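Local coordinates for transcriptional activator of comK gene (Bacillus halodurans, PDB 2HQB), which probably activates expression of the competence gene comK and may bind a small ligand in the cleft between its two lobes, at residues G117-S122 with E275-A280; V131-P136 with Y186-G191; R159-W164 with L171-E176; I208-D213 with T224-H229; Y253-G258 with D279-Y284. All blocks are in the same frame, centred on the assembly; numbering follows the deposited sequence.

Interaction 1 of 5, residues G117-S122 with E275-A280; sequences GMVAAS and EQITDA
Met118 and Ile277 lie on two nearly antiparallel helices, 117-122 and 275-280, whose short axes approach to 10.5 Å with 164° between their N-to-C directions. Their CA atoms, 7.5 Å apart, are the closest pair of the register. Both helices belong to the second lobe of a two-lobed type I periplasmic-binding-protein fold, where helix 271-286, near the chain end, packs on helix 110-122. At this separation the long, unbranched methionine spans the gap, and the branched isoleucine fills it from the other helix. Met118, modelled as selenomethionine, sends its chain across and then bends at the last torsion (chi3 65°), which turns the methyl CE toward Ile277 and Gln276. There CE meets Ile277 CG1 at 3.6 Å, the two side chains sliding past each other in opposite directions. The small methyl of Ala280, one helical turn on from Ile277, lets the methionine tip lie against it. Val119 approaches Ile277 at about a right angle, but the model is too tight there for its detail to be trusted. Tyr150 of helix 139-150 touches both Met118 and Gln276. At the exposed margin, the aliphatic part of Gln276 continues the apolar strip, with its CG 4.0 Å from Met118 CE.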
# COMPACT_ATOMS: atom_id res chain seq x y z
N GLY A 117 -3.85 -5.23 -13.33
CA GLY A 117 -4.99 -5.72 -14.08
C GLY A 117 -4.61 -6.19 -15.49
O GLY A 117 -5.28 -7.06 -16.06
N MSE A 118 -3.55 -5.63 -16.08
CA MSE A 118 -3.18 -6.12 -17.42
C MSE A 118 -2.73 -7.58 -17.28
O MSE A 118 -3.23 -8.46 -17.99
CB MSE A 118 -2.05 -5.29 -18.04
CG MSE A 118 -2.48 -3.96 -18.66
SE MSE A 118 -0.92 -2.75 -18.94
CE MSE A 118 0.07 -3.78 -20.28
N VAL A 119 -1.80 -7.83 -16.36
CA VAL A 119 -1.32 -9.18 -16.12
C VAL A 119 -2.53 -10.06 -15.80
O VAL A 119 -2.72 -11.14 -16.37
CB VAL A 119 -0.37 -9.27 -14.91
CG1 VAL A 119 0.23 -10.66 -14.85
CG2 VAL A 119 0.72 -8.23 -14.98
N ALA A 120 -3.36 -9.60 -14.88
CA ALA A 120 -4.54 -10.35 -14.49
C ALA A 120 -5.30 -10.89 -15.70
O ALA A 120 -5.47 -12.09 -15.84
CB ALA A 120 -5.45 -9.47 -13.64
N ALA A 121 -5.75 -9.98 -16.56
CA ALA A 121 -6.51 -10.35 -17.75
C ALA A 121 -5.69 -11.22 -18.70
O ALA A 121 -6.14 -12.28 -19.14
CB ALA A 121 -6.95 -9.12 -18.45
N SER A 122 -4.49 -10.77 -19.02
CA SER A 122 -3.63 -11.54 -19.90
C SER A 122 -3.56 -12.99 -19.45
O SER A 122 -3.51 -13.90 -20.26
CB SER A 122 -2.22 -10.95 -19.93
OG SER A 122 -1.28 -11.86 -19.38
N GLU A 275 7.23 -7.96 -20.55
CA GLU A 275 7.83 -6.92 -21.39
C GLU A 275 6.83 -5.81 -21.69
O GLU A 275 7.14 -4.64 -21.52
CB GLU A 275 8.31 -7.51 -22.72
CG GLU A 275 9.14 -8.80 -22.60
CD GLU A 275 9.36 -9.50 -23.95
OE1 GLU A 275 8.36 -9.81 -24.64
OE2 GLU A 275 10.54 -9.73 -24.33
N GLN A 276 5.64 -6.19 -22.12
CA GLN A 276 4.60 -5.23 -22.44
C GLN A 276 4.33 -4.23 -21.31
O GLN A 276 4.33 -3.01 -21.53
CB GLN A 276 3.32 -5.96 -22.81
CG GLN A 276 2.29 -5.03 -23.37
CD GLN A 276 1.21 -5.78 -24.07
OE1 GLN A 276 1.29 -7.01 -24.20
NE2 GLN A 276 0.20 -5.07 -24.55
N ILE A 277 4.11 -4.78 -20.11
CA ILE A 277 3.84 -4.03 -18.88
C ILE A 277 5.08 -3.28 -18.41
O ILE A 277 5.04 -2.07 -18.16
CB ILE A 277 3.43 -4.99 -17.77
CG1 ILE A 277 2.23 -5.78 -18.24
CG2 ILE A 277 3.13 -4.23 -16.47
CD1 ILE A 277 1.69 -6.70 -17.22
N THR A 278 6.18 -4.01 -18.28
CA THR A 278 7.43 -3.42 -17.85
C THR A 278 7.65 -2.16 -18.70
O THR A 278 8.19 -1.15 -18.22
CB THR A 278 8.58 -4.41 -18.04
OG1 THR A 278 8.12 -5.75 -17.82
CG2 THR A 278 9.68 -4.12 -17.02
N ASP A 279 7.20 -2.22 -19.95
CA ASP A 279 7.33 -1.08 -20.86
C ASP A 279 6.24 -0.03 -20.61
O ASP A 279 6.51 1.18 -20.64
CB ASP A 279 7.29 -1.54 -22.32
CG ASP A 279 8.53 -2.33 -22.70
OD1 ASP A 279 9.55 -2.19 -21.98
OD2 ASP A 279 8.50 -3.07 -23.72
N ALA A 280 5.01 -0.49 -20.36
CA ALA A 280 3.91 0.43 -20.08
C ALA A 280 4.26 1.23 -18.82
O ALA A 280 4.03 2.45 -18.76
CB ALA A 280 2.62 -0.33 -19.87

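Interaction 2 of 5, residues V131-P136 with Y186-G191; sequences VIAAFP and YPAGDG
This is a short parallel beta pairing, buried in the sheet of the second lobe, in which Val131 sits beside Tyr186 and Ala133 beside Ala188. The touching backbones run only 9° apart, and the CA atoms of Val131 and Tyr186 are 4.6 Å from each other. Ile132 N donates to Tyr186 O at 3.0 Å. The same oxygen lies 3.4 Å from Val131 CA in a CA-H...O contact. Beyond Tyr186 the chain leaves the strand conformation: Pro187 and Ala188 are each the centre of an inverse gamma turn. Such a change from strand to loop is expected at the C-terminal ends of the strands in a Rossmann-like lobe of a type I periplasmic binding protein, the ends that border the cleft in this family. On one face Val131 and Tyr186 project side by side: CG2 of the valine meets the tyrosine ring at its edge, in plane, 3.9 Å from CD2. The ring stacks with Phe144 of helix 139-150, while Ala188 CB lies over a ring face near the rim. The Tyr186 hydroxyl is hydrogen-bonded to Thr226, two strands across the sheet, which gives this buried oxygen a partner. The small methyls of the two alanines also meet, Ala133 CB lying 4.3 Å from Ala188 CB. Ile132 instead packs on Leu173, Phe174 and Leu177 of helix 167-178.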
# COMPACT_ATOMS: atom_id res chain seq x y z
N VAL A 131 -12.07 -8.24 -8.63
CA VAL A 131 -11.51 -7.54 -7.50
C VAL A 131 -12.40 -7.71 -6.30
O VAL A 131 -13.60 -7.50 -6.41
CB VAL A 131 -11.43 -6.02 -7.73
CG1 VAL A 131 -10.90 -5.34 -6.45
CG2 VAL A 131 -10.53 -5.72 -8.86
N ILE A 132 -11.83 -8.11 -5.16
CA ILE A 132 -12.58 -8.19 -3.89
C ILE A 132 -11.91 -7.11 -3.02
O ILE A 132 -10.86 -7.33 -2.42
CB ILE A 132 -12.43 -9.55 -3.18
CG1 ILE A 132 -12.93 -10.67 -4.08
CG2 ILE A 132 -13.21 -9.54 -1.86
CD1 ILE A 132 -12.88 -12.08 -3.44
N ALA A 133 -12.50 -5.93 -2.99
CA ALA A 133 -11.93 -4.85 -2.22
C ALA A 133 -12.81 -4.52 -1.03
O ALA A 133 -13.84 -5.16 -0.81
CB ALA A 133 -11.74 -3.63 -3.08
N ALA A 134 -12.40 -3.50 -0.27
CA ALA A 134 -13.15 -3.12 0.91
C ALA A 134 -14.11 -2.01 0.58
O ALA A 134 -15.30 -2.08 0.89
CB ALA A 134 -12.18 -2.70 2.02
N PHE A 135 -13.59 -0.97 -0.07
CA PHE A 135 -14.42 0.16 -0.43
C PHE A 135 -14.19 0.67 -1.85
O PHE A 135 -13.10 0.55 -2.41
CB PHE A 135 -14.18 1.32 0.54
CG PHE A 135 -13.98 0.90 1.94
CD1 PHE A 135 -12.70 0.72 2.45
CD2 PHE A 135 -15.07 0.68 2.78
CE1 PHE A 135 -12.51 0.33 3.77
CE2 PHE A 135 -14.88 0.30 4.11
CZ PHE A 135 -13.61 0.13 4.60
N PRO A 136 -15.23 1.28 -2.42
CA PRO A 136 -15.29 1.85 -3.77
C PRO A 136 -14.27 2.96 -4.03
O PRO A 136 -13.79 3.12 -5.16
CB PRO A 136 -16.71 2.36 -3.84
CG PRO A 136 -17.44 1.51 -2.87
CD PRO A 136 -16.51 1.48 -1.72
N TYR A 186 -7.95 -10.28 -7.46
CA TYR A 186 -7.21 -9.17 -6.89
C TYR A 186 -7.89 -8.90 -5.55
O TYR A 186 -8.82 -8.09 -5.49
CB TYR A 186 -7.32 -7.94 -7.79
CG TYR A 186 -6.46 -6.79 -7.35
CD1 TYR A 186 -5.20 -7.01 -6.76
CD2 TYR A 186 -6.88 -5.47 -7.52
CE1 TYR A 186 -4.37 -5.92 -6.37
CE2 TYR A 186 -6.05 -4.40 -7.13
CZ TYR A 186 -4.80 -4.64 -6.56
OH TYR A 186 -3.99 -3.59 -6.22
N PRO A 187 -7.48 -9.59 -4.48
CA PRO A 187 -8.13 -9.35 -3.17
C PRO A 187 -7.43 -8.19 -2.47
O PRO A 187 -6.52 -8.36 -1.66
CB PRO A 187 -8.00 -10.71 -2.47
CG PRO A 187 -6.69 -11.28 -3.04
CD PRO A 187 -6.52 -10.72 -4.44
N ALA A 188 -7.89 -6.99 -2.82
CA ALA A 188 -7.31 -5.75 -2.37
C ALA A 188 -7.71 -5.25 -0.99
O ALA A 188 -8.32 -4.17 -0.85
CB ALA A 188 -7.57 -4.68 -3.41
N GLY A 189 -7.32 -6.03 0.01
CA GLY A 189 -7.59 -5.70 1.41
C GLY A 189 -6.49 -6.34 2.21
O GLY A 189 -6.42 -7.55 2.24
N ASP A 190 -5.62 -5.54 2.83
CA ASP A 190 -4.50 -6.10 3.63
C ASP A 190 -4.98 -7.10 4.64
O ASP A 190 -4.45 -8.19 4.74
CB ASP A 190 -3.77 -5.02 4.41
CG ASP A 190 -3.11 -4.00 3.52
OD1 ASP A 190 -1.98 -4.28 3.08
OD2 ASP A 190 -3.73 -2.94 3.29
N GLY A 191 -5.98 -6.71 5.40
CA GLY A 191 -6.50 -7.64 6.38
C GLY A 191 -6.79 -9.06 5.92
O GLY A 191 -6.28 -10.00 6.53

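Interaction 3 of 5, residues R159-W164 with L171-E176; sequences RYVGEW and LELFQE
Apolar packing centres on Leu173, which fits against the side chains of Arg159 and Val161 and the carbonyl of Tyr160 between them. One branch, CD1, does most of the work: it comes within 3.7 Å of Arg159 CB and equally close to Val161 CG2, and it rests against the peptide after Tyr160, 3.6 Å from the carbonyl O. The other branch, CD2, lies along the aliphatic start of the arginine, 3.9 Å from Arg159 CB. With CG turned beside its backbone N (chi1 -60°), the leucine spreads this fork over the strand end. The arrangement belongs to a beta-alpha-beta crossover, in which strand 155-160, at the edge of the sheet, leads into helix 167-178 and on to strand 184-186, on the far side of strand 128-133. Leucine suits a helix lying across a sheet, and here it also touches Ile132 of the intervening strand. Electrostatic attraction is weaker and lies at the exposed margin. The Arg159 chain, bent at chi2 and chi3, carries its guanidinium beside Glu176, whose OE1 is near the guanidinium plane at the edge, the two planes being 55° apart. The NH1 to OE1 distance of 4.2 Å is too long for a salt bridge, leaving a longer-range attraction that solvent probably softens.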
# COMPACT_ATOMS: atom_id res chain seq x y z
N ARG A 159 -16.35 -6.80 -6.25
CA ARG A 159 -17.18 -7.07 -5.07
C ARG A 159 -16.53 -6.30 -3.92
O ARG A 159 -15.31 -6.25 -3.81
CB ARG A 159 -17.21 -8.56 -4.72
CG ARG A 159 -17.99 -9.43 -5.70
CD ARG A 159 -19.37 -8.86 -5.98
NE ARG A 159 -19.47 -8.33 -7.33
CZ ARG A 159 -20.18 -8.90 -8.30
NH1 ARG A 159 -20.85 -10.02 -8.08
NH2 ARG A 159 -20.21 -8.34 -9.50
N TYR A 160 -17.34 -5.70 -3.08
CA TYR A 160 -16.84 -4.92 -1.96
C TYR A 160 -17.06 -5.63 -0.62
O TYR A 160 -18.16 -6.09 -0.34
CB TYR A 160 -17.53 -3.53 -1.93
CG TYR A 160 -17.06 -2.64 -3.08
CD1 TYR A 160 -17.92 -2.28 -4.14
CD2 TYR A 160 -15.73 -2.25 -3.16
CE1 TYR A 160 -17.45 -1.59 -5.24
CE2 TYR A 160 -15.25 -1.57 -4.24
CZ TYR A 160 -16.11 -1.24 -5.29
OH TYR A 160 -15.54 -0.62 -6.39
N VAL A 161 -16.01 -5.75 0.19
CA VAL A 161 -16.17 -6.33 1.52
C VAL A 161 -16.54 -5.13 2.39
O VAL A 161 -16.15 -3.99 2.12
CB VAL A 161 -14.87 -6.83 2.11
CG1 VAL A 161 -15.14 -7.40 3.47
CG2 VAL A 161 -14.25 -7.80 1.21
N GLY A 162 -17.29 -5.35 3.44
CA GLY A 162 -17.61 -4.16 4.21
C GLY A 162 -16.35 -3.47 4.71
O GLY A 162 -16.31 -2.25 4.79
N GLU A 163 -15.34 -4.26 5.10
CA GLU A 163 -14.07 -3.73 5.62
C GLU A 163 -12.77 -4.48 5.25
O GLU A 163 -12.76 -5.30 4.34
CB GLU A 163 -14.13 -3.58 7.14
CG GLU A 163 -12.81 -3.01 7.68
CD GLU A 163 -12.95 -2.31 8.99
OE1 GLU A 163 -13.61 -2.90 9.89
OE2 GLU A 163 -12.39 -1.18 9.12
N TRP A 164 -11.69 -4.18 5.95
CA TRP A 164 -10.40 -4.80 5.66
C TRP A 164 -10.05 -6.09 6.39
O TRP A 164 -9.11 -6.78 6.01
CB TRP A 164 -9.26 -3.84 5.94
CG TRP A 164 -9.47 -2.45 5.52
CD1 TRP A 164 -9.97 -1.44 6.27
CD2 TRP A 164 -9.08 -1.88 4.27
NE1 TRP A 164 -9.91 -0.26 5.57
CE2 TRP A 164 -9.37 -0.50 4.34
CE3 TRP A 164 -8.52 -2.39 3.10
CZ2 TRP A 164 -9.11 0.36 3.28
CZ3 TRP A 164 -8.27 -1.54 2.06
CH2 TRP A 164 -8.57 -0.18 2.15
N LEU A 171 -14.15 -14.17 1.77
CA LEU A 171 -14.08 -15.50 1.22
C LEU A 171 -15.39 -15.83 0.51
O LEU A 171 -15.37 -16.48 -0.56
CB LEU A 171 -13.74 -16.54 2.29
CG LEU A 171 -12.26 -16.74 2.63
CD1 LEU A 171 -12.21 -17.54 3.91
CD2 LEU A 171 -11.48 -17.46 1.49
N GLU A 172 -16.53 -15.38 1.07
CA GLU A 172 -17.81 -15.62 0.40
C GLU A 172 -17.79 -14.95 -0.98
O GLU A 172 -18.17 -15.56 -1.98
CB GLU A 172 -18.98 -15.05 1.20
CG GLU A 172 -19.15 -15.68 2.54
CD GLU A 172 -20.14 -14.90 3.38
OE1 GLU A 172 -21.29 -14.73 2.91
OE2 GLU A 172 -19.77 -14.46 4.50
N LEU A 173 -17.34 -13.70 -1.04
CA LEU A 173 -17.25 -13.00 -2.31
C LEU A 173 -16.34 -13.80 -3.26
O LEU A 173 -16.60 -13.85 -4.46
CB LEU A 173 -16.70 -11.59 -2.11
CG LEU A 173 -17.52 -10.66 -1.21
CD1 LEU A 173 -16.80 -9.31 -1.07
CD2 LEU A 173 -18.92 -10.48 -1.77
N PHE A 174 -15.28 -14.41 -2.74
CA PHE A 174 -14.41 -15.22 -3.59
C PHE A 174 -15.24 -16.34 -4.21
O PHE A 174 -15.25 -16.53 -5.43
CB PHE A 174 -13.28 -15.87 -2.80
CG PHE A 174 -12.48 -16.88 -3.61
CD1 PHE A 174 -11.93 -16.52 -4.85
CD2 PHE A 174 -12.29 -18.17 -3.13
CE1 PHE A 174 -11.19 -17.44 -5.59
CE2 PHE A 174 -11.55 -19.11 -3.86
CZ PHE A 174 -10.99 -18.75 -5.10
N GLN A 175 -15.91 -17.08 -3.33
CA GLN A 175 -16.78 -18.19 -3.72
C GLN A 175 -17.80 -17.74 -4.77
O GLN A 175 -17.88 -18.31 -5.87
CB GLN A 175 -17.46 -18.76 -2.47
CG GLN A 175 -16.62 -19.83 -1.77
CD GLN A 175 -16.73 -19.76 -0.25
OE1 GLN A 175 -17.77 -19.32 0.28
NE2 GLN A 175 -15.67 -20.19 0.48
N GLU A 176 -18.59 -16.72 -4.41
CA GLU A 176 -19.56 -16.11 -5.32
C GLU A 176 -19.00 -15.94 -6.75
O GLU A 176 -19.58 -16.44 -7.72
CB GLU A 176 -19.93 -14.73 -4.82
CG GLU A 176 -21.10 -14.64 -3.91
CD GLU A 176 -21.59 -13.21 -3.84
OE1 GLU A 176 -21.75 -12.61 -4.93
OE2 GLU A 176 -21.79 -12.70 -2.71

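Interaction 4 of 5, residues I208-D213 with T224-H229; sequences IGYVGD and TSTVQH
Two parallel strands of the second lobe, 206-211 and 222-228, pair near the centre of the chain in the alpha/beta fold of a type I periplasmic binding protein, with Gly209 opposite Ser225 and Tyr210 opposite Thr226. A ladder of backbone bonds joins them. Thr224 O receives Gly209 N, Gly209 O receives Thr226 N at 2.8 Å with an angle of 165°, and Thr226 O takes a weak bond from Val211 N. Glycine, with no side chain, brings only its backbone to the place facing Ser225. On the face carrying Ile208 and Thr226, Ile208 CG2 meets Thr226 CG2 at 4.0 Å, the two side chains at about a right angle. A chi1 of 58° tucks Thr226 OG1 over its own backbone, 3.2 Å from Gly209 O, its stronger partner being the Tyr186 hydroxyl. Beta branching suits both residues, packing methyls on the sheet while Thr226 keeps a polar arm. At the end of strand 206-211, Val211 has a positive phi (60°). The chain turns there and brings Gly212 and Asp213 round over Ser225, while Val227 CG2 lies 3.9 Å from Gly212 C. Serine is small enough to fit beneath this turn and still supply a donor: its OG binds Asp213 O at 2.6 Å, from well above the carbonyl plane.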
# COMPACT_ATOMS: atom_id res chain seq x y z
N ILE A 208 -3.48 -11.75 -7.66
CA ILE A 208 -2.54 -10.63 -7.77
C ILE A 208 -2.21 -10.18 -6.33
O ILE A 208 -3.12 -9.92 -5.54
CB ILE A 208 -3.12 -9.39 -8.52
CG1 ILE A 208 -3.46 -9.73 -9.98
CG2 ILE A 208 -2.09 -8.26 -8.52
CD1 ILE A 208 -2.29 -10.25 -10.75
N GLY A 209 -0.92 -10.13 -5.99
CA GLY A 209 -0.52 -9.70 -4.66
C GLY A 209 -0.93 -8.27 -4.30
O GLY A 209 -1.04 -7.39 -5.16
N TYR A 210 -1.13 -8.03 -3.00
CA TYR A 210 -1.54 -6.72 -2.53
C TYR A 210 -0.59 -6.09 -1.50
O TYR A 210 -0.33 -6.67 -0.46
CB TYR A 210 -2.93 -6.80 -1.90
CG TYR A 210 -3.55 -5.45 -1.68
CD1 TYR A 210 -3.86 -4.63 -2.79
CD2 TYR A 210 -3.82 -4.97 -0.39
CE1 TYR A 210 -4.43 -3.38 -2.63
CE2 TYR A 210 -4.39 -3.69 -0.21
CZ TYR A 210 -4.69 -2.90 -1.34
OH TYR A 210 -5.22 -1.63 -1.21
N VAL A 211 -0.10 -4.89 -1.82
CA VAL A 211 0.79 -4.11 -0.95
C VAL A 211 2.11 -4.78 -0.61
O VAL A 211 3.04 -4.11 -0.18
CB VAL A 211 0.06 -3.70 0.35
CG1 VAL A 211 0.95 -2.91 1.23
CG2 VAL A 211 -1.17 -2.84 -0.01
N GLY A 212 2.23 -6.09 -0.82
CA GLY A 212 3.47 -6.79 -0.53
C GLY A 212 3.89 -7.67 -1.70
O GLY A 212 3.07 -8.07 -2.51
N ASP A 213 5.17 -8.02 -1.80
CA ASP A 213 5.61 -8.86 -2.90
C ASP A 213 4.88 -10.17 -3.02
O ASP A 213 4.90 -10.79 -4.09
CB ASP A 213 7.08 -9.14 -2.83
CG ASP A 213 7.57 -9.82 -4.07
OD1 ASP A 213 7.44 -9.21 -5.15
OD2 ASP A 213 8.07 -10.96 -3.96
N THR A 224 1.54 -11.75 -9.98
CA THR A 224 2.31 -10.56 -9.61
C THR A 224 1.65 -9.89 -8.41
O THR A 224 0.59 -10.31 -7.95
CB THR A 224 2.41 -9.59 -10.82
OG1 THR A 224 3.46 -10.06 -11.66
CG2 THR A 224 2.74 -8.15 -10.41
N SER A 225 2.29 -8.84 -7.91
CA SER A 225 1.79 -8.13 -6.77
C SER A 225 1.88 -6.62 -6.99
O SER A 225 2.85 -6.15 -7.58
CB SER A 225 2.61 -8.55 -5.55
OG SER A 225 3.26 -9.78 -5.82
N THR A 226 0.86 -5.89 -6.55
CA THR A 226 0.86 -4.44 -6.64
C THR A 226 1.53 -3.95 -5.33
O THR A 226 0.90 -3.74 -4.32
CB THR A 226 -0.61 -3.85 -6.85
OG1 THR A 226 -1.49 -4.25 -5.79
CG2 THR A 226 -1.20 -4.37 -8.15
N VAL A 227 2.84 -3.77 -5.38
CA VAL A 227 3.63 -3.40 -4.21
C VAL A 227 3.77 -1.91 -3.85
O VAL A 227 4.01 -1.07 -4.72
CB VAL A 227 5.03 -3.99 -4.36
CG1 VAL A 227 5.82 -3.84 -3.07
CG2 VAL A 227 4.92 -5.43 -4.78
N GLN A 228 3.62 -1.61 -2.56
CA GLN A 228 3.78 -0.25 -2.05
C GLN A 228 4.91 -0.34 -1.02
O GLN A 228 4.77 -1.02 -0.01
CB GLN A 228 2.48 0.25 -1.42
CG GLN A 228 1.36 0.33 -2.44
CD GLN A 228 0.12 1.03 -1.92
OE1 GLN A 228 -0.26 0.84 -0.77
NE2 GLN A 228 -0.52 1.84 -2.76
N HIS A 229 6.02 0.33 -1.27
CA HIS A 229 7.16 0.23 -0.37
C HIS A 229 7.18 1.18 0.78
O HIS A 229 7.89 2.19 0.76
CB HIS A 229 8.46 0.37 -1.15
CG HIS A 229 8.54 -0.55 -2.33
ND1 HIS A 229 8.96 -1.86 -2.22
CD2 HIS A 229 8.20 -0.38 -3.62
CE1 HIS A 229 8.87 -2.46 -3.39
NE2 HIS A 229 8.41 -1.58 -4.26

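Interaction 5 of 5, residues Y253-G258 with D279-Y284; sequences YDFQDG and DAISTY
Phe255 and Gln256, in a loop whose residues 255-257 have helical backbone angles, lie opposite Ile281 and Tyr284 of helix 271-286, with CA atoms of Phe255 and Ile281 7.7 Å apart. The loop is a crossover between the two lobes of the type I periplasmic-binding-protein fold, joining strand 249-253 of one sheet to strand 260-262 of the other, and the helix packs against it from the second lobe. Phe255 and Ile281 supply the apolar half. The isoleucine branch CG2, held anti to the backbone N, reaches the ring at CD2, 3.6 Å away, approaching obliquely. The same ring meets Phe115 of helix 110-122 edge-to-face, so a flat aromatic suits a wedge between two helices. Tyr284 contributes to both halves, apolar by its ring and polar by its hydroxyl. With chi1 at 174° its ring extends from the helix to the loop, where Phe255 CB lies near the ring edge, 4.3 Å from CE2. Gln256, bent at chi2, brings its amide obliquely to the ring, with planes 62° apart; NE2 is 3.1 Å from the hydroxyl, but the angle is too poor for a hydrogen bond. Asp254 suits the start of the turn because its two oxygens serve different partners. OD1 accepts a weak bond from Phe255 N within the loop. OD2 accepts the Tyr284 hydroxyl at 2.9 Å, the donor sitting 41° out of the carboxylate plane.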
# COMPACT_ATOMS: atom_id res chain seq x y z
N TYR A 253 2.83 9.70 -3.52
CA TYR A 253 3.86 8.87 -4.15
C TYR A 253 3.31 7.80 -5.07
O TYR A 253 2.26 7.22 -4.80
CB TYR A 253 4.73 8.27 -3.07
CG TYR A 253 5.32 9.32 -2.15
CD1 TYR A 253 4.52 10.01 -1.25
CD2 TYR A 253 6.65 9.63 -2.20
CE1 TYR A 253 5.05 10.99 -0.43
CE2 TYR A 253 7.20 10.59 -1.39
CZ TYR A 253 6.40 11.28 -0.50
OH TYR A 253 6.98 12.25 0.27
N ASP A 254 4.02 7.52 -6.16
CA ASP A 254 3.55 6.55 -7.15
C ASP A 254 4.74 5.89 -7.82
O ASP A 254 5.85 5.94 -7.29
CB ASP A 254 2.72 7.27 -8.21
CG ASP A 254 1.77 6.36 -8.95
OD1 ASP A 254 1.91 5.13 -8.83
OD2 ASP A 254 0.89 6.89 -9.66
N PHE A 255 4.52 5.28 -8.99
CA PHE A 255 5.62 4.62 -9.71
C PHE A 255 6.80 5.53 -10.03
O PHE A 255 7.94 5.09 -10.04
CB PHE A 255 5.13 4.03 -11.02
CG PHE A 255 4.55 2.64 -10.90
CD1 PHE A 255 3.18 2.45 -10.82
CD2 PHE A 255 5.38 1.53 -11.00
CE1 PHE A 255 2.63 1.17 -10.85
CE2 PHE A 255 4.83 0.24 -11.04
CZ PHE A 255 3.46 0.06 -10.97
N GLN A 256 6.51 6.80 -10.28
CA GLN A 256 7.54 7.77 -10.60
C GLN A 256 8.45 8.08 -9.41
O GLN A 256 9.62 8.36 -9.58
CB GLN A 256 6.88 9.06 -11.10
CG GLN A 256 5.57 8.85 -11.87
CD GLN A 256 4.34 9.29 -11.07
OE1 GLN A 256 4.36 10.34 -10.43
NE2 GLN A 256 3.27 8.50 -11.12
N ASP A 257 7.92 8.03 -8.19
CA ASP A 257 8.72 8.33 -7.01
C ASP A 257 9.54 7.13 -6.55
O ASP A 257 10.33 7.26 -5.62
CB ASP A 257 7.84 8.83 -5.88
CG ASP A 257 6.81 9.88 -6.34
OD1 ASP A 257 6.25 10.58 -5.47
OD2 ASP A 257 6.55 9.99 -7.56
N GLY A 258 9.35 5.98 -7.18
CA GLY A 258 10.11 4.77 -6.82
C GLY A 258 9.70 3.92 -5.61
O GLY A 258 10.43 3.01 -5.20
N ASP A 279 7.20 -2.22 -19.95
CA ASP A 279 7.33 -1.08 -20.86
C ASP A 279 6.24 -0.03 -20.61
O ASP A 279 6.51 1.18 -20.64
CB ASP A 279 7.29 -1.54 -22.32
CG ASP A 279 8.53 -2.33 -22.70
OD1 ASP A 279 9.55 -2.19 -21.98
OD2 ASP A 279 8.50 -3.07 -23.72
N ALA A 280 5.01 -0.49 -20.36
CA ALA A 280 3.91 0.43 -20.08
C ALA A 280 4.26 1.23 -18.82
O ALA A 280 4.03 2.45 -18.76
CB ALA A 280 2.62 -0.33 -19.87
N ILE A 281 4.82 0.54 -17.83
CA ILE A 281 5.19 1.18 -16.59
C ILE A 281 6.25 2.26 -16.83
O ILE A 281 6.09 3.43 -16.42
CB ILE A 281 5.67 0.10 -15.56
CG1 ILE A 281 4.45 -0.67 -15.06
CG2 ILE A 281 6.36 0.75 -14.35
CD1 ILE A 281 4.75 -2.03 -14.56
N SER A 282 7.31 1.88 -17.53
CA SER A 282 8.39 2.83 -17.83
C SER A 282 7.83 4.03 -18.58
O SER A 282 8.22 5.18 -18.33
CB SER A 282 9.46 2.14 -18.66
OG SER A 282 8.85 1.17 -19.49
N THR A 283 6.91 3.74 -19.49
CA THR A 283 6.28 4.80 -20.26
C THR A 283 5.58 5.74 -19.30
O THR A 283 5.88 6.95 -19.27
CB THR A 283 5.27 4.23 -21.25
OG1 THR A 283 5.97 3.56 -22.30
CG2 THR A 283 4.36 5.35 -21.80
N TYR A 284 4.67 5.17 -18.51
CA TYR A 284 3.90 5.92 -17.51
C TYR A 284 4.85 6.65 -16.55
O TYR A 284 4.54 7.76 -16.09
CB TYR A 284 2.98 4.97 -16.73
CG TYR A 284 2.26 5.62 -15.58
CD1 TYR A 284 1.02 6.26 -15.75
CD2 TYR A 284 2.86 5.69 -14.31
CE1 TYR A 284 0.41 6.96 -14.69
CE2 TYR A 284 2.26 6.38 -13.25
CZ TYR A 284 1.04 7.01 -13.44
OH TYR A 284 0.50 7.71 -12.37

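Interactions 2 and 4 are the buried pairings of one sheet and touch through Tyr186 and Thr226; interaction 4 is a ladder of backbone bonds, interaction 2 a single settled one with side-chain packing. Interaction 3 attaches a covering helix to the edge of that sheet and adjoins interaction 2 through strand-to-strand bonds; it rests on a leucine laid against side chains and one backbone carbonyl, with charges only at its margin. Interactions 1 and 5 share helix 271-286, using Ala280 and Ile277 for apolar helix packing in one and Ile281 and Tyr284 for the interlobe crossover in the other. Interaction 1 is buried and apolar, touching interaction 4 where Ala120 meets Ile208, whereas interaction 5 is partly exposed and adds a tyrosine-carboxylate bond.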